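Tetratricopeptide repeat protein (Parabacteroides merdae ATCC 43184, PDB 4R7S) is of unknown function but, as a tetratricopeptide repeat protein built of stacked helices, probably serves as a scaffold for binding other proteins or peptides. Local coordinates at residues L186-G191 with G218-A223. Numbering follows the deposited sequence.
Sequences LYFMMG and GKIKLA
Phe-188 and Ile-220 mark the nearest approach of the two backbones, their CA atoms 7.7 Å apart, where the C-terminal parts of helices 178-189 and 211-223 come together in the tetratricopeptide repeat array. In such arrays a helix can pack on its chain neighbours and also on the helix two along, as 178-189 does here on 211-223; helix 193-206 lies between the pair in sequence and packs against both. The side chain that spans the gap is Phe-188, whose ring meets two consecutive residues at once. With chi1 at 172°, its CG lies trans to the backbone N and the phenyl group reaches across to helix 211-223. One flank of the ring goes to Ile-220: CD1 of Phe-188 sits 3.6 Å from CG1 of Ile-220, while CE1 of Phe-188 is 4.0 Å from the same methylene. The remote end goes to Lys-219, which crosses the aromatic side chain at about a right angle and lays its aliphatic CB and CD against the ring, each 4.0 Å from CZ of Phe-188. Both partners come to the ring obliquely, and the contact is wholly one of carbon against carbon. Ile-220, which is buried, also leans on Met-197 and Ile-200 of helix 193-206, and Phe-188 touches Asn-193 of that helix. Just beyond, Gly-191, at positive phi (87°), follows helix 178-189 in a Schellman motif, and one of the two bonds back into the last turn runs from Gly-191 N to Phe-188 O (3.0 Å). The Ile-220 chain runs past the phenyl group in the opposite sense, and its terminal methyl CD1 lies 4.1 Å from CD1 of Phe-188.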
ATOM      1  N   LEU A 186     -15.031   3.853  -9.600  1.00 31.78           N
ATOM      2  CA  LEU A 186     -15.218   3.545 -11.017  1.00 32.44           C
ATOM      3  C   LEU A 186     -16.420   4.312 -11.554  1.00 37.80           C
ATOM      4  O   LEU A 186     -16.328   4.910 -12.628  1.00 38.12           O
ATOM      5  CB  LEU A 186     -15.420   2.033 -11.247  1.00 32.17           C
ATOM      6  CG  LEU A 186     -16.039   1.651 -12.594  1.00 36.19           C
ATOM      7  CD1 LEU A 186     -15.053   1.827 -13.727  1.00 36.62           C
ATOM      8  CD2 LEU A 186     -16.497   0.256 -12.563  1.00 38.97           C
ATOM      9  N   TYR A 187     -17.539   4.307 -10.800  1.00 34.17           N
ATOM     10  CA  TYR A 187     -18.747   5.010 -11.217  1.00 33.59           C
ATOM     11  C   TYR A 187     -18.500   6.522 -11.320  1.00 38.82           C
ATOM     12  O   TYR A 187     -18.945   7.143 -12.287  1.00 38.58           O
ATOM     13  CB  TYR A 187     -19.911   4.691 -10.291  1.00 33.30           C
ATOM     14  CG  TYR A 187     -20.468   3.292 -10.469  1.00 33.59           C
ATOM     15  CD1 TYR A 187     -20.557   2.709 -11.735  1.00 35.02           C
ATOM     16  CD2 TYR A 187     -21.002   2.591  -9.390  1.00 33.97           C
ATOM     17  CE1 TYR A 187     -21.115   1.437 -11.912  1.00 36.21           C
ATOM     18  CE2 TYR A 187     -21.571   1.323  -9.556  1.00 35.18           C
ATOM     19  CZ  TYR A 187     -21.613   0.745 -10.817  1.00 40.09           C
ATOM     20  OH  TYR A 187     -22.175  -0.499 -10.982  1.00 36.91           O
ATOM     21  N   PHE A 188     -17.718   7.085 -10.394  1.00 35.04           N
ATOM     22  CA  PHE A 188     -17.397   8.506 -10.447  1.00 34.67           C
ATOM     23  C   PHE A 188     -16.573   8.792 -11.692  1.00 40.30           C
ATOM     24  O   PHE A 188     -16.911   9.718 -12.427  1.00 40.39           O
ATOM     25  CB  PHE A 188     -16.675   8.966  -9.189  1.00 35.53           C
ATOM     26  CG  PHE A 188     -16.140  10.378  -9.257  1.00 36.87           C
ATOM     27  CD1 PHE A 188     -16.977  11.464  -9.057  1.00 39.56           C
ATOM     28  CD2 PHE A 188     -14.781  10.618  -9.443  1.00 39.83           C
ATOM     29  CE1 PHE A 188     -16.475  12.769  -9.068  1.00 40.70           C
ATOM     30  CE2 PHE A 188     -14.284  11.919  -9.482  1.00 42.68           C
ATOM     31  CZ  PHE A 188     -15.134  12.988  -9.290  1.00 40.32           C
HETATM   32  N   MSE A 189     -15.530   7.974 -11.964  1.00 36.96           N
HETATM   33  CA  MSE A 189     -14.707   8.167 -13.159  1.00 37.10           C
HETATM   34  C   MSE A 189     -15.506   7.981 -14.450  1.00 41.60           C
HETATM   35  O   MSE A 189     -15.052   8.398 -15.510  1.00 45.49           O
HETATM   36  CB  MSE A 189     -13.513   7.231 -13.164  1.00 39.42           C
HETATM   37  CG  MSE A 189     -12.467   7.617 -12.161  1.00 47.22           C
HETATM   38 SE   MSE A 189     -10.893   6.483 -12.325  0.75 56.23          SE
HETATM   39  CE  MSE A 189     -10.240   7.079 -14.181  1.00 52.91           C
HETATM   40  N   MSE A 190     -16.667   7.346 -14.362  1.00 33.69           N
HETATM   41  CA  MSE A 190     -17.547   7.084 -15.496  1.00 32.34           C
HETATM   42  C   MSE A 190     -18.553   8.215 -15.725  1.00 43.05           C
HETATM   43  O   MSE A 190     -19.271   8.174 -16.729  1.00 45.46           O
HETATM   44  CB  MSE A 190     -18.337   5.769 -15.263  1.00 31.69           C
HETATM   45  CG  MSE A 190     -17.547   4.531 -15.543  1.00 34.55           C
HETATM   46 SE   MSE A 190     -18.632   2.957 -15.209  0.75 37.08          SE
HETATM   47  CE  MSE A 190     -19.616   2.923 -16.943  1.00 35.11           C
ATOM     48  N   GLY A 191     -18.651   9.149 -14.766  1.00 40.16           N
ATOM     49  CA  GLY A 191     -19.598  10.265 -14.763  1.00 38.63           C
ATOM     50  C   GLY A 191     -20.935   9.879 -14.158  1.00 44.61           C
ATOM     51  O   GLY A 191     -21.889  10.657 -14.205  1.00 48.10           O
ATOM     52  N   GLY A 218     -17.004  14.047  -1.260  1.00 36.30           N
ATOM     53  CA  GLY A 218     -16.802  15.492  -1.317  1.00 37.50           C
ATOM     54  C   GLY A 218     -16.772  16.012  -2.742  1.00 42.28           C
ATOM     55  O   GLY A 218     -17.402  17.030  -3.062  1.00 42.00           O
ATOM     56  N   LYS A 219     -16.079  15.261  -3.622  1.00 37.96           N
ATOM     57  CA  LYS A 219     -15.939  15.575  -5.035  1.00 36.68           C
ATOM     58  C   LYS A 219     -17.281  15.511  -5.741  1.00 41.53           C
ATOM     59  O   LYS A 219     -17.552  16.344  -6.622  1.00 41.64           O
ATOM     60  CB  LYS A 219     -14.943  14.636  -5.686  1.00 37.69           C
ATOM     61  CG  LYS A 219     -13.499  15.072  -5.523  1.00 39.01           C
ATOM     62  CD  LYS A 219     -12.650  14.276  -6.480  1.00 43.48           C
ATOM     63  CE  LYS A 219     -11.187  14.272  -6.133  1.00 47.56           C
ATOM     64  NZ  LYS A 219     -10.562  12.972  -6.508  1.00 43.94           N
ATOM     65  N   ILE A 220     -18.145  14.557  -5.325  1.00 38.18           N
ATOM     66  CA  ILE A 220     -19.485  14.405  -5.904  1.00 37.95           C
ATOM     67  C   ILE A 220     -20.338  15.549  -5.412  1.00 43.83           C
ATOM     68  O   ILE A 220     -20.962  16.226  -6.235  1.00 45.05           O
ATOM     69  CB  ILE A 220     -20.112  13.020  -5.618  1.00 40.47           C
ATOM     70  CG1 ILE A 220     -19.447  11.940  -6.508  1.00 39.48           C
ATOM     71  CG2 ILE A 220     -21.627  13.052  -5.817  1.00 40.96           C
ATOM     72  CD1 ILE A 220     -19.454  10.524  -5.915  1.00 40.83           C
ATOM     73  N   LYS A 221     -20.295  15.833  -4.089  1.00 40.41           N
ATOM     74  CA  LYS A 221     -21.020  16.964  -3.501  1.00 40.24           C
ATOM     75  C   LYS A 221     -20.637  18.252  -4.243  1.00 45.82           C
ATOM     76  O   LYS A 221     -21.541  19.025  -4.589  1.00 46.73           O
ATOM     77  CB  LYS A 221     -20.749  17.071  -2.003  1.00 41.87           C
ATOM     78  CG  LYS A 221     -21.561  16.067  -1.217  1.00 44.24           C
ATOM     79  CD  LYS A 221     -21.171  16.074   0.238  1.00 46.01           C
ATOM     80  CE  LYS A 221     -22.094  15.186   1.037  1.00 46.49           C
ATOM     81  NZ  LYS A 221     -21.496  14.840   2.357  1.00 54.96           N
ATOM     82  N   LEU A 222     -19.324  18.433  -4.583  1.00 41.98           N
ATOM     83  CA  LEU A 222     -18.857  19.560  -5.389  1.00 43.55           C
ATOM     84  C   LEU A 222     -19.629  19.631  -6.723  1.00 51.94           C
ATOM     85  O   LEU A 222     -20.199  20.683  -7.045  1.00 53.12           O
ATOM     86  CB  LEU A 222     -17.357  19.456  -5.695  1.00 43.78           C
ATOM     87  CG  LEU A 222     -16.360  20.320  -4.954  1.00 49.38           C
ATOM     88  CD1 LEU A 222     -14.984  20.157  -5.580  1.00 50.03           C
ATOM     89  CD2 LEU A 222     -16.737  21.802  -4.973  1.00 51.54           C
ATOM     90  N   ALA A 223     -19.663  18.505  -7.477  1.00 49.18           N
ATOM     91  CA  ALA A 223     -20.353  18.400  -8.772  1.00 49.84           C
ATOM     92  C   ALA A 223     -21.861  18.675  -8.643  1.00 57.19           C
ATOM     93  O   ALA A 223     -22.473  19.172  -9.594  1.00 57.82           O
ATOM     94  CB  ALA A 223     -20.125  17.020  -9.381  1.00 49.88           C
TER